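Local atomic coordinates of tRNA (guanine(26)-N(2))-dimethyltransferase (Pyrococcus horikoshii, PDB entry 2DUL), a protein that dimethylates guanine 26 of a number of tRNAs at N2, using S-adenosyl-L-methionine as the methyl donor. Residues A[37-42]-A[59-64]; A[31-36]-A[298-303]; A[65-70]-A[92-97]. One frame throughout, in Å; residues are numbered along the deposited sequence.

Interaction 1. Residues A[37-42]-A[59-64]; sequences DIVVVL and GIRGIR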
# COMPACT_ATOMS: atom_id res chain seq x y z
N ASP A 37 4.70 -5.03 -10.09
CA ASP A 37 6.12 -4.72 -10.29
C ASP A 37 6.69 -4.21 -8.97
O ASP A 37 7.77 -4.63 -8.55
CB ASP A 37 6.32 -3.62 -11.34
CG ASP A 37 6.30 -4.14 -12.77
OD1 ASP A 37 6.59 -5.33 -13.00
OD2 ASP A 37 6.02 -3.32 -13.68
N ILE A 38 5.97 -3.28 -8.35
CA ILE A 38 6.41 -2.67 -7.09
C ILE A 38 6.68 -3.72 -6.02
O ILE A 38 7.73 -3.71 -5.38
CB ILE A 38 5.36 -1.65 -6.56
CG1 ILE A 38 5.08 -0.59 -7.62
CG2 ILE A 38 5.86 -0.99 -5.28
CD1 ILE A 38 6.30 0.18 -8.06
N VAL A 39 5.73 -4.64 -5.83
CA VAL A 39 5.92 -5.67 -4.81
C VAL A 39 7.10 -6.58 -5.19
O VAL A 39 7.87 -7.00 -4.32
CB VAL A 39 4.61 -6.49 -4.57
CG1 VAL A 39 4.13 -7.13 -5.85
CG2 VAL A 39 4.85 -7.53 -3.49
N VAL A 40 7.24 -6.88 -6.48
CA VAL A 40 8.35 -7.72 -6.94
C VAL A 40 9.67 -7.04 -6.57
O VAL A 40 10.61 -7.69 -6.10
CB VAL A 40 8.29 -7.95 -8.47
CG1 VAL A 40 9.64 -8.42 -9.00
CG2 VAL A 40 7.23 -8.99 -8.79
N VAL A 41 9.74 -5.73 -6.79
CA VAL A 41 10.94 -4.98 -6.47
C VAL A 41 11.23 -5.05 -4.98
O VAL A 41 12.35 -5.35 -4.56
CB VAL A 41 10.80 -3.50 -6.88
CG1 VAL A 41 11.99 -2.69 -6.35
CG2 VAL A 41 10.74 -3.39 -8.40
N LEU A 42 10.20 -4.80 -4.18
CA LEU A 42 10.32 -4.83 -2.73
C LEU A 42 10.80 -6.19 -2.22
O LEU A 42 11.70 -6.26 -1.38
CB LEU A 42 8.98 -4.48 -2.07
CG LEU A 42 8.99 -4.44 -0.54
CD1 LEU A 42 10.04 -3.44 -0.06
CD2 LEU A 42 7.61 -4.06 -0.02
N GLY A 59 -3.73 -16.03 -10.70
CA GLY A 59 -2.50 -16.52 -10.10
C GLY A 59 -1.28 -15.71 -10.50
O GLY A 59 -0.16 -16.02 -10.08
N ILE A 60 -1.49 -14.67 -11.30
CA ILE A 60 -0.38 -13.84 -11.77
C ILE A 60 0.56 -13.31 -10.69
O ILE A 60 1.78 -13.34 -10.88
CB ILE A 60 -0.91 -12.63 -12.61
CG1 ILE A 60 0.27 -11.79 -13.11
CG2 ILE A 60 -1.84 -11.77 -11.77
CD1 ILE A 60 1.22 -12.54 -14.04
N ARG A 61 0.02 -12.85 -9.58
CA ARG A 61 0.86 -12.30 -8.51
C ARG A 61 1.81 -13.36 -7.95
O ARG A 61 3.02 -13.15 -7.93
CB ARG A 61 0.01 -11.71 -7.39
CG ARG A 61 0.78 -10.88 -6.37
CD ARG A 61 -0.16 -10.26 -5.34
NE ARG A 61 -1.14 -9.37 -5.95
CZ ARG A 61 -0.97 -8.06 -6.12
NH1 ARG A 61 -1.92 -7.34 -6.69
NH2 ARG A 61 0.14 -7.46 -5.69
N GLY A 62 1.26 -14.48 -7.50
CA GLY A 62 2.07 -15.55 -6.95
C GLY A 62 3.06 -16.12 -7.96
O GLY A 62 4.20 -16.45 -7.61
N ILE A 63 2.64 -16.25 -9.21
CA ILE A 63 3.53 -16.77 -10.25
C ILE A 63 4.72 -15.84 -10.43
O ILE A 63 5.86 -16.29 -10.55
CB ILE A 63 2.77 -16.95 -11.59
CG1 ILE A 63 1.81 -18.13 -11.47
CG2 ILE A 63 3.77 -17.19 -12.72
CD1 ILE A 63 0.78 -18.20 -12.58
N ARG A 64 4.47 -14.53 -10.43
CA ARG A 64 5.58 -13.59 -10.58
C ARG A 64 6.47 -13.61 -9.33
O ARG A 64 7.69 -13.46 -9.43
CB ARG A 64 5.06 -12.18 -10.85
CG ARG A 64 4.39 -12.05 -12.22
CD ARG A 64 4.22 -10.59 -12.60
NE ARG A 64 5.51 -9.90 -12.67
CZ ARG A 64 5.64 -8.58 -12.73
NH1 ARG A 64 4.56 -7.80 -12.72
NH2 ARG A 64 6.84 -8.03 -12.77

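Interaction 2. Residues A[31-36]-A[298-303]; sequences RMALNR and SLARKK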
# COMPACT_ATOMS: atom_id res chain seq x y z
N ARG A 31 -3.66 -3.20 -15.86
CA ARG A 31 -3.28 -1.94 -15.24
C ARG A 31 -2.64 -2.19 -13.88
O ARG A 31 -1.94 -1.32 -13.35
CB ARG A 31 -4.52 -1.03 -15.09
CG ARG A 31 -5.15 -0.62 -16.43
CD ARG A 31 -6.41 0.22 -16.21
NE ARG A 31 -6.12 1.52 -15.60
CZ ARG A 31 -5.64 2.57 -16.26
NH1 ARG A 31 -5.40 2.49 -17.56
NH2 ARG A 31 -5.41 3.71 -15.62
N MET A 32 -2.88 -3.37 -13.32
CA MET A 32 -2.32 -3.74 -12.01
C MET A 32 -0.94 -4.35 -12.11
O MET A 32 -0.37 -4.79 -11.11
CB MET A 32 -3.26 -4.70 -11.29
CG MET A 32 -4.53 -4.05 -10.79
SD MET A 32 -4.23 -2.85 -9.47
CE MET A 32 -4.92 -3.72 -8.08
N ALA A 33 -0.38 -4.38 -13.32
CA ALA A 33 0.95 -4.93 -13.54
C ALA A 33 1.97 -4.05 -12.82
O ALA A 33 2.99 -4.54 -12.34
CB ALA A 33 1.26 -5.00 -15.03
N LEU A 34 1.70 -2.75 -12.78
CA LEU A 34 2.59 -1.79 -12.11
C LEU A 34 2.63 -2.12 -10.62
O LEU A 34 3.70 -2.16 -10.01
CB LEU A 34 2.07 -0.36 -12.29
CG LEU A 34 2.75 0.73 -11.45
CD1 LEU A 34 4.21 0.83 -11.83
CD2 LEU A 34 2.05 2.07 -11.66
N ASN A 35 1.46 -2.34 -10.04
CA ASN A 35 1.33 -2.68 -8.62
C ASN A 35 2.18 -3.92 -8.33
O ASN A 35 2.93 -3.95 -7.36
CB ASN A 35 -0.14 -2.95 -8.29
CG ASN A 35 -0.36 -3.37 -6.84
OD1 ASN A 35 0.10 -4.43 -6.40
ND2 ASN A 35 -1.08 -2.53 -6.09
N ARG A 36 2.06 -4.94 -9.18
CA ARG A 36 2.83 -6.16 -8.99
C ARG A 36 4.33 -5.93 -9.18
O ARG A 36 5.15 -6.56 -8.51
CB ARG A 36 2.30 -7.27 -9.91
CG ARG A 36 0.91 -7.78 -9.50
CD ARG A 36 0.43 -8.91 -10.39
NE ARG A 36 -0.12 -8.45 -11.66
CZ ARG A 36 -1.38 -8.06 -11.85
NH1 ARG A 36 -2.25 -8.08 -10.84
NH2 ARG A 36 -1.79 -7.68 -13.05
N SER A 298 14.18 -6.40 -14.97
CA SER A 298 13.32 -6.31 -16.14
C SER A 298 11.93 -6.42 -15.54
O SER A 298 11.60 -7.41 -14.88
CB SER A 298 13.59 -7.48 -17.10
OG SER A 298 13.40 -8.73 -16.46
N LEU A 299 11.11 -5.39 -15.73
CA LEU A 299 9.76 -5.38 -15.17
C LEU A 299 8.71 -5.31 -16.26
O LEU A 299 9.04 -5.14 -17.43
CB LEU A 299 9.61 -4.19 -14.22
CG LEU A 299 10.53 -4.18 -13.00
CD1 LEU A 299 10.38 -2.86 -12.26
CD2 LEU A 299 10.20 -5.36 -12.09
N ALA A 300 7.45 -5.45 -15.87
CA ALA A 300 6.34 -5.40 -16.82
C ALA A 300 6.08 -3.97 -17.30
O ALA A 300 5.77 -3.74 -18.47
CB ALA A 300 5.08 -5.97 -16.19
N ARG A 301 6.20 -3.02 -16.38
CA ARG A 301 5.97 -1.61 -16.67
C ARG A 301 7.12 -0.82 -16.03
O ARG A 301 6.89 0.07 -15.22
CB ARG A 301 4.64 -1.15 -16.07
CG ARG A 301 3.45 -2.02 -16.44
CD ARG A 301 3.01 -1.81 -17.89
NE ARG A 301 1.87 -2.65 -18.23
CZ ARG A 301 1.96 -3.95 -18.51
NH1 ARG A 301 0.87 -4.64 -18.80
NH2 ARG A 301 3.14 -4.55 -18.51
N LYS A 302 8.34 -1.18 -16.41
CA LYS A 302 9.54 -0.56 -15.86
C LYS A 302 9.53 0.97 -15.85
O LYS A 302 9.85 1.60 -14.84
CB LYS A 302 10.78 -1.07 -16.60
CG LYS A 302 12.09 -0.74 -15.90
CD LYS A 302 13.25 -1.54 -16.46
CE LYS A 302 14.53 -1.28 -15.68
NZ LYS A 302 15.64 -2.18 -16.10
N LYS A 303 9.16 1.57 -16.98
CA LYS A 303 9.12 3.03 -17.09
C LYS A 303 8.21 3.66 -16.04
O LYS A 303 8.57 4.64 -15.40
CB LYS A 303 8.65 3.44 -18.49
CG LYS A 303 7.28 2.91 -18.87
CD LYS A 303 7.27 1.38 -18.93
CE LYS A 303 5.87 0.87 -19.16
NZ LYS A 303 4.96 1.37 -18.11

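Interaction 3. Residues A[65-70]-A[92-97]; sequences FALETP and MLNFDG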
# COMPACT_ATOMS: atom_id res chain seq x y z
N PHE A 65 5.88 -13.82 -8.16
CA PHE A 65 6.67 -13.90 -6.93
C PHE A 65 7.66 -15.06 -7.09
O PHE A 65 8.85 -14.92 -6.81
CB PHE A 65 5.78 -14.20 -5.72
CG PHE A 65 4.97 -13.02 -5.25
CD1 PHE A 65 3.99 -13.20 -4.27
CD2 PHE A 65 5.19 -11.74 -5.75
CE1 PHE A 65 3.23 -12.12 -3.81
CE2 PHE A 65 4.44 -10.66 -5.29
CZ PHE A 65 3.46 -10.85 -4.32
N ALA A 66 7.15 -16.19 -7.55
CA ALA A 66 7.96 -17.39 -7.74
C ALA A 66 9.03 -17.22 -8.83
O ALA A 66 10.17 -17.64 -8.65
CB ALA A 66 7.06 -18.58 -8.07
N LEU A 67 8.66 -16.59 -9.94
CA LEU A 67 9.60 -16.40 -11.05
C LEU A 67 10.57 -15.23 -10.91
O LEU A 67 11.66 -15.27 -11.49
CB LEU A 67 8.84 -16.21 -12.37
CG LEU A 67 8.02 -17.36 -12.95
CD1 LEU A 67 7.15 -16.84 -14.10
CD2 LEU A 67 8.94 -18.47 -13.43
N GLU A 68 10.19 -14.20 -10.15
CA GLU A 68 11.02 -13.01 -10.06
C GLU A 68 11.57 -12.57 -8.70
O GLU A 68 12.18 -11.51 -8.61
CB GLU A 68 10.26 -11.84 -10.69
CG GLU A 68 9.79 -12.13 -12.11
CD GLU A 68 8.86 -11.06 -12.66
OE1 GLU A 68 9.17 -9.86 -12.49
OE2 GLU A 68 7.83 -11.42 -13.28
N THR A 69 11.36 -13.36 -7.66
CA THR A 69 11.86 -12.98 -6.34
C THR A 69 12.50 -14.17 -5.65
O THR A 69 12.35 -15.31 -6.09
CB THR A 69 10.72 -12.44 -5.45
OG1 THR A 69 9.95 -13.54 -4.95
CG2 THR A 69 9.81 -11.51 -6.24
N PRO A 70 13.22 -13.92 -4.54
CA PRO A 70 13.89 -14.98 -3.78
C PRO A 70 12.93 -15.86 -2.97
O PRO A 70 13.38 -16.72 -2.20
CB PRO A 70 14.85 -14.19 -2.87
CG PRO A 70 15.10 -12.93 -3.64
CD PRO A 70 13.71 -12.59 -4.13
N MET A 92 1.48 -24.41 -14.24
CA MET A 92 2.14 -25.41 -15.06
C MET A 92 2.61 -24.86 -16.40
O MET A 92 3.37 -25.50 -17.12
CB MET A 92 1.22 -26.62 -15.27
CG MET A 92 0.98 -27.39 -13.98
SD MET A 92 2.50 -27.45 -12.97
CE MET A 92 3.50 -28.65 -13.90
N LEU A 93 2.16 -23.65 -16.72
CA LEU A 93 2.56 -23.01 -17.96
C LEU A 93 3.91 -22.33 -17.74
O LEU A 93 4.61 -22.00 -18.69
CB LEU A 93 1.52 -21.97 -18.38
CG LEU A 93 1.72 -21.26 -19.72
CD1 LEU A 93 1.79 -22.29 -20.83
CD2 LEU A 93 0.58 -20.28 -19.96
N ASN A 94 4.27 -22.13 -16.47
CA ASN A 94 5.52 -21.46 -16.12
C ASN A 94 6.51 -22.33 -15.37
O ASN A 94 7.66 -21.94 -15.17
CB ASN A 94 5.20 -20.22 -15.30
CG ASN A 94 4.43 -19.18 -16.08
OD1 ASN A 94 5.01 -18.40 -16.83
ND2 ASN A 94 3.10 -19.19 -15.94
N PHE A 95 6.08 -23.51 -14.95
CA PHE A 95 6.94 -24.42 -14.20
C PHE A 95 6.77 -25.86 -14.70
O PHE A 95 5.71 -26.23 -15.20
CB PHE A 95 6.60 -24.36 -12.71
CG PHE A 95 6.88 -23.03 -12.08
CD1 PHE A 95 8.14 -22.72 -11.59
CD2 PHE A 95 5.88 -22.06 -12.00
CE1 PHE A 95 8.41 -21.48 -11.02
CE2 PHE A 95 6.14 -20.82 -11.43
CZ PHE A 95 7.41 -20.52 -10.94
N ASP A 96 7.83 -26.65 -14.56
CA ASP A 96 7.78 -28.05 -14.97
C ASP A 96 7.60 -28.87 -13.70
O ASP A 96 7.63 -28.32 -12.60
CB ASP A 96 9.08 -28.46 -15.67
CG ASP A 96 9.30 -27.71 -16.97
OD1 ASP A 96 8.37 -27.68 -17.80
OD2 ASP A 96 10.41 -27.16 -17.16
N GLY A 97 7.40 -30.17 -13.85
CA GLY A 97 7.24 -31.01 -12.68
C GLY A 97 5.84 -31.58 -12.51
O GLY A 97 4.97 -31.42 -13.37

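Interaction 1. Residues A[37-42]-A[59-64]
Asp37 OD1 is gripped by Arg64 and by the backbone of a distant loop. Arg64 NH2 forms the stronger bond of a salt bridge, 2.7 Å to Asp37 OD1 with an N-H...O angle of 162°, while Arg64 NH1 adds a weak one at 3.2 Å to the same oxygen; Ala300 N is the third donor. The contact lies between helix 33-46 and helix 60-68 of the Rossmann-like class I methyltransferase fold, the helices that precede and follow strand 50-53 of the central, mixed sheet. The axes of the two short segments run 29° apart in direction and pass 10.6 Å apart at closest, so side chains do the bridging. Arg64 NH2 meets OD1 nearly head-on down the C-O bond, and OD1 lies in the guanidinium plane although the carboxylate is turned almost perpendicular to it. The arginine chain, otherwise extended, bends at chi3 (60°) to bring its end to Asp37. Val40 CG2 sits over one guanidinium face, toward its rim, and the salt bridges of Arg64 NE with Glu68 and of NH1 with Glu8 further fix the buried group. Arg61, a predicted S-adenosyl-L-methionine ligand, turns its polar end mainly to Asp136, with NH2 also bonded to Asn35 OD1; Val39 CG1 rests 4.0 Å from Arg61 NH2, obliquely to the guanidinium.

Interaction 2. Residues A[31-36]-A[298-303]
Ala33 presents its CB to one face of the Arg301 guanidinium, centred over the group and 3.7 Å from Arg301 CZ. The methyl touches all four guanidinium atoms at similar distances, so the flat group is laid across it, with no polar bond between the two. Arg301 is folded back at chi2 (-74°), which carries the guanidinium over Ala33 and also within reach of its own neighbour's carbonyl: Arg301 NH2 donates to Ala300 O over 2.8 Å. The oxygen is near the guanidinium plane, but the donor stands well above the carbonyl plane, far from the usual lone-pair directions. This contact joins the start of helix 33-46, the helix leading into the Rossmann-like methyltransferase sheet, to the turn before helix 302-314 in the C-terminal part of the chain. Arg301 occupies the N-cap position there, and its backbone N is held by Asp37 OD2, one turn along helix 33-46. Ala33 CB meets Ala300 CB at 4.1 Å, and the two short side chains are consistent with the close backbones, the CA atoms of this pair being 6.3 Å apart. Arg301 CG lies 4.1 Å from Leu34 N, while the Leu34 side chain packs on Gln304 and Ala305 of helix 302-314. Arg36, predicted to bind S-adenosyl-L-methionine, has Met32 O 3.5 Å above the centre of its guanidinium and pairs with Glu8 through NE.

Interaction 3. Residues A[65-70]-A[92-97]
Phe95 drives the far end of its ring, CZ, between Ala66 and Leu67, and this is the tight part of the contact: Phe95 CZ is 3.5 Å from Ala66 CB and 3.6 Å from Leu67 CD2. Both carbons approach the ring obliquely, and Leu67 and Phe95 run past each other in opposite directions. Phe95 follows the last turn of helix 81-94, and with CG anti to its carbonyl carbon (chi1 -65°) the ring reaches back to the C-terminal half of helix 60-68. The two helices are successive in the methyltransferase fold: helix 60-68 is the crossover of a beta-alpha-beta unit between parallel strands 50-53 and 73-78, and helix 81-94 comes next. The other branch of Leu67 packs more loosely, CD1 lying 3.8 Å from Asn94 OD1 and crossing that side chain at about a right angle. Asn94 spends its polarity elsewhere, ND2 donating to Asn90 O and Lys12 O. Toward solvent the contact gives way to the exposed Leu93, Asp96 and Gly97. Cutting Leu67 back to an alanine is likely to open a gap beside Phe95 CZ, let the ring shift and take away the methyl that lies against Asn94 OD1. No hydrogen bond or salt bridge links the segments, so their association here rests on van der Waals packing and on partly shielding the ring end and the leucine methyls from water.

How the interactions relate
From the N terminus, residues 31-36 open interaction 2 at the start of helix 33-46, and 37-42 open interaction 1 on the same helix. Interaction 1 closes first, at 59-64, a short loop containing strand 50-53. Helix 60-68 continues directly into 65-70, where interaction 3 opens, closing at 92-97 after strand 73-78 and helix 81-94. Interactions 1 and 3 are thus in series, and both fall within the long loop that interaction 2 closes at 298-303; none cross. Together they link three successive helices of the methyltransferase domain side by side and tie the first to the C-terminal part; Phe65 on Val39 connects interactions 3 and 1.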